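Long-range contacts in molybdenum-binding-protein (Azotobacter vinelandii, PDB 1H9M), which binds molybdate ions in the cytoplasm and probably takes part in molybdate homeostasis: residues L38-T43 with V139-P144; V24-D29 with V42-A47; V11-V16 with E57-V62. All coordinates share one frame; numbering follows the deposited sequence.

Contact 1 of 3, residues L38-T43 with V139-P144; sequences LAAVVT and VILGVP. With MOO (molybdate ion), chain F.
At the seam of an OB-type TOBE barrel, A40 and V42 of strand 37-43 lie against V139 and L141, beside a bound molybdate. No hydrogen bond links the two segments; the join is made by side chains. The methyl of A40 sits at its centre, with CB 3.7 Å from CB of V139 and 4.0 Å from CD2 of L141, so that one small group meets two branched ones of the same segment. V42 comes in farther along: its CG1 lies 4.3 Å from CG of L141 and 4.0 Å from the carbonyl O of V139. The chi1 of -72° sets this branch beside the residue's own backbone N, where it also faces the ion, 3.5 Å from O2 of the molybdate. Within the chain, strands 37-43 and 140-143 are the two outermost of a five-stranded antiparallel sheet, and their meeting through buried side chains is consistent with the rolling up of that sheet into the barrel of the OB clan. What the backbones lack in mutual bonds is partly supplied by the second subunit, whose K135 donates through NZ to the carbonyl oxygens of both V41 and V139, and to the molybdate as well. At the end of the strand T43 grips one oxygen of the anion twice: its N lies 2.8 Å from O4, with an N-H...O angle of 155°, and its OG1 donates to the same O4 at 2.7 Å. A chi1 of 58° places OG1 between the backbone N and the carbonyl carbon, from where it and the N-H both reach O4. R81 of the second subunit donates through NH1 to that same OG1, while beyond L141 the residues G142 and V143 pair with an antiparallel strand of the second subunit, carrying the sheet across the interface.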
loop_
_atom_site.group_PDB
_atom_site.type_symbol
_atom_site.label_atom_id
_atom_site.label_comp_id
_atom_site.label_asym_id
_atom_site.label_seq_id
_atom_site.Cartn_x
_atom_site.Cartn_y
_atom_site.Cartn_z
ATOM N N LEU A 38 -3.662 -17.444 2.884
ATOM C CA LEU A 38 -3.231 -16.112 2.388
ATOM C C LEU A 38 -2.145 -16.283 1.366
ATOM O O LEU A 38 -1.420 -17.283 1.302
ATOM C CB LEU A 38 -2.660 -15.307 3.551
ATOM C CG LEU A 38 -3.524 -14.569 4.560
ATOM C CD1 LEU A 38 -2.572 -13.785 5.470
ATOM C CD2 LEU A 38 -4.550 -13.638 3.947
ATOM N N ALA A 39 -2.011 -15.300 0.401
ATOM C CA ALA A 39 -0.775 -15.325 -0.377
ATOM C C ALA A 39 -0.024 -13.978 -0.114
ATOM O O ALA A 39 -0.736 -12.974 -0.089
ATOM C CB ALA A 39 -1.122 -15.445 -1.861
ATOM N N ALA A 40 1.273 -14.060 -0.077
ATOM C CA ALA A 40 2.054 -12.856 0.070
ATOM C C ALA A 40 3.150 -12.783 -0.961
ATOM O O ALA A 40 3.628 -13.802 -1.441
ATOM C CB ALA A 40 2.708 -12.704 1.429
ATOM N N VAL A 41 3.455 -11.567 -1.431
ATOM C CA VAL A 41 4.621 -11.365 -2.282
ATOM C C VAL A 41 5.502 -10.303 -1.383
ATOM O O VAL A 41 5.398 -9.604 -1.272
ATOM C CB VAL A 41 4.262 -10.633 -3.578
ATOM C CG1 VAL A 41 5.509 -10.446 -4.458
ATOM C CG2 VAL A 41 3.375 -11.589 -4.433
ATOM N N VAL A 42 6.820 -11.141 -1.400
ATOM C CA VAL A 42 7.894 -10.399 -0.663
ATOM C C VAL A 42 9.157 -10.457 -1.569
ATOM O O VAL A 42 9.154 -11.226 -2.532
ATOM C CB VAL A 42 8.277 -11.129 0.662
ATOM C CG1 VAL A 42 7.096 -10.891 1.590
ATOM C CG2 VAL A 42 8.626 -12.614 0.559
ATOM N N THR A 43 10.190 -9.667 -1.287
ATOM C CA THR A 43 11.401 -9.805 -2.141
ATOM C C THR A 43 12.023 -11.186 -1.939
ATOM O O THR A 43 11.913 -11.787 -0.882
ATOM C CB THR A 43 12.444 -8.777 -1.826
ATOM O OG1 THR A 43 12.880 -8.819 -0.407
ATOM C CG2 THR A 43 11.871 -7.366 -2.067
ATOM N N VAL A 139 1.234 -7.725 2.040
ATOM C CA VAL A 139 1.392 -8.542 3.237
ATOM C C VAL A 139 2.837 -8.659 3.673
ATOM O O VAL A 139 3.665 -9.149 2.846
ATOM C CB VAL A 139 0.826 -9.942 2.987
ATOM C CG1 VAL A 139 0.937 -10.836 4.264
ATOM C CG2 VAL A 139 -0.656 -9.900 2.571
ATOM N N ILE A 140 3.135 -8.268 4.895
ATOM C CA ILE A 140 4.516 -8.439 5.392
ATOM C C ILE A 140 4.541 -9.771 6.131
ATOM O O ILE A 140 3.587 -10.200 6.766
ATOM C CB ILE A 140 4.816 -7.264 6.321
ATOM C CG1 ILE A 140 5.050 -6.002 5.481
ATOM C CG2 ILE A 140 6.063 -7.610 7.170
ATOM C CD1 ILE A 140 4.990 -4.726 6.387
ATOM N N LEU A 141 5.696 -10.515 5.976
ATOM C CA LEU A 141 5.718 -11.766 6.748
ATOM C C LEU A 141 6.777 -11.618 7.831
ATOM O O LEU A 141 7.732 -10.857 7.777
ATOM C CB LEU A 141 6.264 -12.888 5.834
ATOM C CG LEU A 141 5.252 -13.193 4.714
ATOM C CD1 LEU A 141 5.857 -14.359 3.830
ATOM C CD2 LEU A 141 3.868 -13.510 5.197
ATOM N N GLY A 142 6.513 -12.416 8.908
ATOM C CA GLY A 142 7.498 -12.398 10.008
ATOM C C GLY A 142 7.795 -13.835 10.502
ATOM O O GLY A 142 6.978 -14.706 10.295
ATOM N N VAL A 143 9.034 -14.024 10.912
ATOM C CA VAL A 143 9.432 -15.339 11.452
ATOM C C VAL A 143 9.961 -15.093 12.875
ATOM O O VAL A 143 10.681 -14.243 13.252
ATOM C CB VAL A 143 10.422 -16.185 10.664
ATOM C CG1 VAL A 143 9.804 -16.639 9.343
ATOM C CG2 VAL A 143 11.769 -15.517 10.470
ATOM N N PRO A 144 9.472 -16.164 13.664
ATOM C CA PRO A 144 9.835 -16.120 15.093
ATOM C C PRO A 144 11.262 -16.469 15.431
ATOM O O PRO A 144 12.149 -16.544 14.578
ATOM C CB PRO A 144 8.966 -17.159 15.804
ATOM C CG PRO A 144 7.949 -17.575 14.804
ATOM C CD PRO A 144 8.606 -17.445 13.477
HETATM MO MO MOO F . 9.427 -7.066 1.511
HETATM O O1 MOO F . 10.069 -5.497 1.912
HETATM O O2 MOO F . 8.182 -7.696 2.623
HETATM O O3 MOO F . 8.505 -6.899 -0.030
HETATM O O4 MOO F . 10.667 -8.288 1.095
#

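Contact 2 of 3, residues V24-D29 with V42-A47; sequences VNAEVD and VTLESA. With MOO (molybdate ion), chain F; MOO (molybdate ion), chain D.
A26 and A47 touch methyl to methyl, CB to CB at 3.8 Å, where the first turn of helix 44-49 packs on strand 25-32. L44, with its CG directed away from its backbone N (chi1 -178°), brings CD1 to within 4.3 Å of CB of A26. Next to this pair, V28 CG2 meets V42 CG2 at 4.1 Å, the two side chains slanting across one another, and L52 covers both V28 and A47. Around this apolar patch runs the backbone pairing of the hairpin: A26 N donates to V42 O at 2.8 Å, and V42 N returns the bond to A26 O at 3.0 Å. One step on, L44 N donates to V24 O at 2.8 Å, almost straight at 177° but from above the carbonyl plane; a water that donates to V24 O and accepts from E45 N spans the same junction. T43 is the N-cap, its OG1 accepting from S46 N at 3.2 Å. At the outer edge N25 offers ND2 to O1 of a molybdate, 2.9 Å away, which N25 of each of the other two subunits also holds. Such a hairpin, whose second strand runs directly into a capped helix, here also serves a separate molybdate site, lined by T43 and S46 together with residues of the second subunit.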
loop_
_atom_site.group_PDB
_atom_site.type_symbol
_atom_site.label_atom_id
_atom_site.label_comp_id
_atom_site.label_asym_id
_atom_site.label_seq_id
_atom_site.Cartn_x
_atom_site.Cartn_y
_atom_site.Cartn_z
ATOM N N VAL A 24 13.144 -11.431 -8.723
ATOM C CA VAL A 24 13.395 -10.487 -7.612
ATOM C C VAL A 24 12.359 -10.625 -6.496
ATOM O O VAL A 24 12.625 -10.201 -5.359
ATOM C CB VAL A 24 13.461 -9.010 -8.007
ATOM C CG1 VAL A 24 14.697 -8.741 -8.877
ATOM C CG2 VAL A 24 12.277 -8.558 -8.792
ATOM N N ASN A 25 11.216 -11.219 -6.799
ATOM C CA ASN A 25 10.195 -11.455 -5.756
ATOM C C ASN A 25 9.964 -12.955 -5.560
ATOM O O ASN A 25 10.454 -13.785 -6.344
ATOM C CB ASN A 25 8.870 -10.809 -6.164
ATOM C CG ASN A 25 8.972 -9.303 -5.880
ATOM O OD1 ASN A 25 9.430 -8.770 -4.888
ATOM N ND2 ASN A 25 8.444 -8.719 -6.918
ATOM N N ALA A 26 9.216 -13.227 -4.468
ATOM C CA ALA A 26 8.835 -14.616 -4.218
ATOM C C ALA A 26 7.381 -14.610 -3.761
ATOM O O ALA A 26 6.971 -13.665 -3.051
ATOM C CB ALA A 26 9.634 -15.219 -3.055
ATOM N N GLU A 27 6.605 -15.630 -4.167
ATOM C CA GLU A 27 5.242 -15.739 -3.711
ATOM C C GLU A 27 5.197 -16.796 -2.583
ATOM O O GLU A 27 5.646 -17.925 -2.869
ATOM C CB GLU A 27 4.303 -16.174 -4.840
ATOM C CG GLU A 27 2.909 -16.352 -4.273
ATOM C CD GLU A 27 1.885 -16.794 -5.295
ATOM O OE1 GLU A 27 1.791 -16.241 -6.397
ATOM O OE2 GLU A 27 1.154 -17.756 -4.923
ATOM N N VAL A 28 4.592 -16.419 -1.481
ATOM C CA VAL A 28 4.488 -17.335 -0.322
ATOM C C VAL A 28 3.024 -17.569 0.011
ATOM O O VAL A 28 2.176 -16.673 0.126
ATOM C CB VAL A 28 5.195 -16.698 0.892
ATOM C CG1 VAL A 28 5.222 -17.714 2.044
ATOM C CG2 VAL A 28 6.582 -16.162 0.593
ATOM N N ASP A 29 2.655 -18.869 -0.031
ATOM C CA ASP A 29 1.282 -19.230 0.303
ATOM C C ASP A 29 1.285 -19.752 1.741
ATOM O O ASP A 29 2.229 -20.367 2.221
ATOM C CB ASP A 29 0.739 -20.298 -0.662
ATOM C CG ASP A 29 1.064 -19.822 -2.083
ATOM O OD1 ASP A 29 0.773 -18.626 -2.348
ATOM O OD2 ASP A 29 1.662 -20.571 -2.881
ATOM N N VAL A 42 6.820 -11.141 -1.400
ATOM C CA VAL A 42 7.894 -10.399 -0.663
ATOM C C VAL A 42 9.157 -10.457 -1.569
ATOM O O VAL A 42 9.154 -11.226 -2.532
ATOM C CB VAL A 42 8.277 -11.129 0.662
ATOM C CG1 VAL A 42 7.096 -10.891 1.590
ATOM C CG2 VAL A 42 8.626 -12.614 0.559
ATOM N N THR A 43 10.190 -9.667 -1.287
ATOM C CA THR A 43 11.401 -9.805 -2.141
ATOM C C THR A 43 12.023 -11.186 -1.939
ATOM O O THR A 43 11.913 -11.787 -0.882
ATOM C CB THR A 43 12.444 -8.777 -1.826
ATOM O OG1 THR A 43 12.880 -8.819 -0.407
ATOM C CG2 THR A 43 11.871 -7.366 -2.067
ATOM N N LEU A 44 12.649 -11.666 -3.018
ATOM C CA LEU A 44 13.348 -12.959 -2.901
ATOM C C LEU A 44 14.448 -12.940 -1.857
ATOM O O LEU A 44 14.659 -13.901 -1.113
ATOM C CB LEU A 44 13.965 -13.282 -4.273
ATOM C CG LEU A 44 14.703 -14.628 -4.370
ATOM C CD1 LEU A 44 13.856 -15.785 -3.928
ATOM C CD2 LEU A 44 15.165 -14.824 -5.833
ATOM N N GLU A 45 15.130 -11.825 -1.727
ATOM C CA GLU A 45 16.141 -11.650 -0.673
ATOM C C GLU A 45 15.538 -11.838 0.710
ATOM O O GLU A 45 16.050 -12.606 1.552
ATOM C CB GLU A 45 16.810 -10.294 -0.900
ATOM C CG GLU A 45 17.717 -9.856 0.240
ATOM C CD GLU A 45 18.936 -10.742 0.412
ATOM O OE1 GLU A 45 19.140 -11.630 -0.435
ATOM O OE2 GLU A 45 19.692 -10.558 1.392
ATOM N N SER A 46 14.289 -11.333 0.941
ATOM C CA SER A 46 13.654 -11.646 2.239
ATOM C C SER A 46 13.275 -13.085 2.368
ATOM O O SER A 46 13.341 -13.686 3.461
ATOM C CB SER A 46 12.379 -10.757 2.402
ATOM O OG SER A 46 12.827 -9.455 2.721
ATOM N N ALA A 47 12.669 -13.702 1.323
ATOM C CA ALA A 47 12.272 -15.108 1.414
ATOM C C ALA A 47 13.523 -15.944 1.784
ATOM O O ALA A 47 13.349 -16.782 2.653
ATOM C CB ALA A 47 11.742 -15.554 0.060
HETATM MO MO MOO F . 9.427 -7.066 1.511
HETATM O O1 MOO F . 10.069 -5.497 1.912
HETATM O O2 MOO F . 8.182 -7.696 2.623
HETATM O O3 MOO F . 8.505 -6.899 -0.030
HETATM O O4 MOO F . 10.667 -8.288 1.095
HETATM MO MO MOO D . 9.323 -10.839 -10.688
HETATM O O1 MOO D . 8.231 -9.759 -9.594
HETATM O O2 MOO D . 10.034 -9.771 -11.890
HETATM O O HOH W 1 15.090 -9.757 -3.967
#

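Contact 3 of 3, residues V11-V16 with E57-V62; sequences VFKGTV and EVVAVV
V59 takes a chi1 of -76° that sets CG1 beside its own backbone N and against CG of K13, 3.8 Å away, while V11 takes a chi1 of 176° that swings CG1 to within 4.0 Å of CB of V59. V59 thus meets its direct partner K13 and, diagonally, V11; K13 runs alongside it pointing the same way, its chain extended beyond CG. These residues belong to neighbouring antiparallel strands of the OB-type barrel, 10-21 and 57-62, whose segments here make an angle of 152°. On the face of V11, K13 and V59, the second subunit adds Y76 against V59 and L68 against V61. The other face carries F12, V58 and A60, all three buried in keeping with a barrel interior: the ring of F12 brings CD1 to 4.2 Å from CB of A60, with L32 and T108 touching the F12 side chain. Four hydrogen bonds join the backbones in two reciprocal pairs. F12 N donates to A60 O at 2.8 Å, with the donor in the carbonyl plane. G14, which has no side chain to add to that face, gives its N to V58 O at 2.8 Å and receives V58 N on its own O at 2.8 Å, both donors tilted from the carbonyl plane. The carbonyl O of F12 serves twice, accepting from A60 N at 2.7 Å and touching CA of V59 at 3.1 Å in a CA-H...O contact.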
loop_
_atom_site.group_PDB
_atom_site.type_symbol
_atom_site.label_atom_id
_atom_site.label_comp_id
_atom_site.label_asym_id
_atom_site.label_seq_id
_atom_site.Cartn_x
_atom_site.Cartn_y
_atom_site.Cartn_z
ATOM N N VAL A 11 -2.210 -9.125 12.780
ATOM C CA VAL A 11 -0.989 -9.950 12.866
ATOM C C VAL A 11 -1.514 -11.393 12.953
ATOM O O VAL A 11 -2.099 -11.716 13.985
ATOM C CB VAL A 11 -0.082 -9.606 14.057
ATOM C CG1 VAL A 11 1.115 -10.592 14.096
ATOM C CG2 VAL A 11 0.502 -8.192 13.953
ATOM N N PHE A 12 -1.440 -12.135 11.865
ATOM C CA PHE A 12 -2.008 -13.472 11.799
ATOM C C PHE A 12 -0.912 -14.532 11.912
ATOM O O PHE A 12 0.055 -14.516 11.159
ATOM C CB PHE A 12 -2.759 -13.705 10.516
ATOM C CG PHE A 12 -3.767 -12.666 10.109
ATOM C CD1 PHE A 12 -3.477 -11.753 9.124
ATOM C CD2 PHE A 12 -5.035 -12.652 10.680
ATOM C CE1 PHE A 12 -4.413 -10.821 8.722
ATOM C CE2 PHE A 12 -5.975 -11.707 10.287
ATOM C CZ PHE A 12 -5.666 -10.802 9.302
ATOM N N LYS A 13 -1.171 -15.581 12.705
ATOM C CA LYS A 13 -0.221 -16.693 12.748
ATOM C C LYS A 13 -0.576 -17.784 11.757
ATOM O O LYS A 13 -1.731 -18.094 11.484
ATOM C CB LYS A 13 -0.199 -17.292 14.170
ATOM C CG LYS A 13 0.431 -16.376 15.208
ATOM C CD LYS A 13 0.388 -16.984 16.598
ATOM C CE LYS A 13 0.613 -15.954 17.700
ATOM N NZ LYS A 13 0.404 -16.566 19.050
ATOM N N GLY A 14 0.473 -18.352 11.153
ATOM C CA GLY A 14 0.228 -19.418 10.191
ATOM C C GLY A 14 1.457 -20.199 9.821
ATOM O O GLY A 14 2.522 -20.039 10.404
ATOM N N THR A 15 1.292 -21.070 8.822
ATOM C CA THR A 15 2.399 -21.873 8.325
ATOM C C THR A 15 2.492 -21.801 6.788
ATOM O O THR A 15 1.450 -21.830 6.110
ATOM C CB THR A 15 2.385 -23.405 8.612
ATOM O OG1 THR A 15 1.108 -23.863 8.142
ATOM C CG2 THR A 15 2.413 -23.635 10.123
ATOM N N VAL A 16 3.719 -21.715 6.334
ATOM C CA VAL A 16 3.971 -21.687 4.900
ATOM C C VAL A 16 3.470 -22.999 4.294
ATOM O O VAL A 16 3.852 -24.081 4.785
ATOM C CB VAL A 16 5.440 -21.438 4.534
ATOM C CG1 VAL A 16 5.600 -21.508 3.026
ATOM C CG2 VAL A 16 5.916 -20.077 5.041
ATOM N N GLU A 57 6.755 -21.888 10.468
ATOM C CA GLU A 57 5.666 -21.063 11.087
ATOM C C GLU A 57 6.107 -19.586 10.904
ATOM O O GLU A 57 7.271 -19.113 11.074
ATOM C CB GLU A 57 5.144 -21.577 12.383
ATOM C CG GLU A 57 5.478 -23.030 12.744
ATOM C CD GLU A 57 5.707 -23.158 14.238
ATOM O OE1 GLU A 57 6.530 -22.370 14.745
ATOM O OE2 GLU A 57 5.063 -24.009 14.877
ATOM N N VAL A 58 5.048 -18.830 10.544
ATOM C CA VAL A 58 5.245 -17.399 10.279
ATOM C C VAL A 58 4.059 -16.597 10.792
ATOM O O VAL A 58 3.033 -17.108 11.266
ATOM C CB VAL A 58 5.267 -17.110 8.756
ATOM C CG1 VAL A 58 6.514 -17.824 8.148
ATOM C CG2 VAL A 58 4.009 -17.642 8.101
ATOM N N VAL A 59 4.201 -15.267 10.849
ATOM C CA VAL A 59 3.119 -14.325 11.051
ATOM C C VAL A 59 2.965 -13.459 9.754
ATOM O O VAL A 59 3.944 -13.310 9.031
ATOM C CB VAL A 59 3.352 -13.358 12.236
ATOM C CG1 VAL A 59 3.058 -14.264 13.463
ATOM C CG2 VAL A 59 4.650 -12.589 12.122
ATOM N N ALA A 60 1.710 -13.133 9.472
ATOM C CA ALA A 60 1.424 -12.255 8.307
ATOM C C ALA A 60 0.970 -10.936 8.956
ATOM O O ALA A 60 0.095 -10.956 9.820
ATOM C CB ALA A 60 0.253 -12.871 7.578
ATOM N N VAL A 61 1.488 -9.804 8.546
ATOM C CA VAL A 61 1.244 -8.503 9.143
ATOM C C VAL A 61 0.604 -7.578 8.084
ATOM O O VAL A 61 1.234 -7.429 7.037
ATOM C CB VAL A 61 2.603 -7.905 9.570
ATOM C CG1 VAL A 61 2.423 -6.539 10.194
ATOM C CG2 VAL A 61 3.199 -8.931 10.576
ATOM N N VAL A 62 -0.555 -7.024 8.408
ATOM C CA VAL A 62 -1.229 -6.192 7.369
ATOM C C VAL A 62 -1.724 -4.938 8.043
ATOM O O VAL A 62 -2.485 -5.014 8.975
ATOM C CB VAL A 62 -2.407 -6.945 6.708
ATOM C CG1 VAL A 62 -3.078 -6.047 5.681
ATOM C CG2 VAL A 62 -1.937 -8.232 5.982
#

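In the fold
From the N terminus, strand 10-21 is the first to take part in these contacts, and contact 3 closes the loop from it to strand 57-62. Nested inside that loop, contact 2 closes the shorter hairpin of strands 25-32 and 37-43 and its following helix. Contact 1 shares V42 and T43 with contact 2 but closes only when residues 139-144 return near the C terminus; it therefore crosses contact 3. The returning strand 140-143 lies next to 57-62 in the sheet, with G142 N 2.7 Å from V59 O, while V28 O is 2.8 Å from A40 N at the other margin. C-terminal residues thus complete the N-terminal domain, joining both halves of the chain.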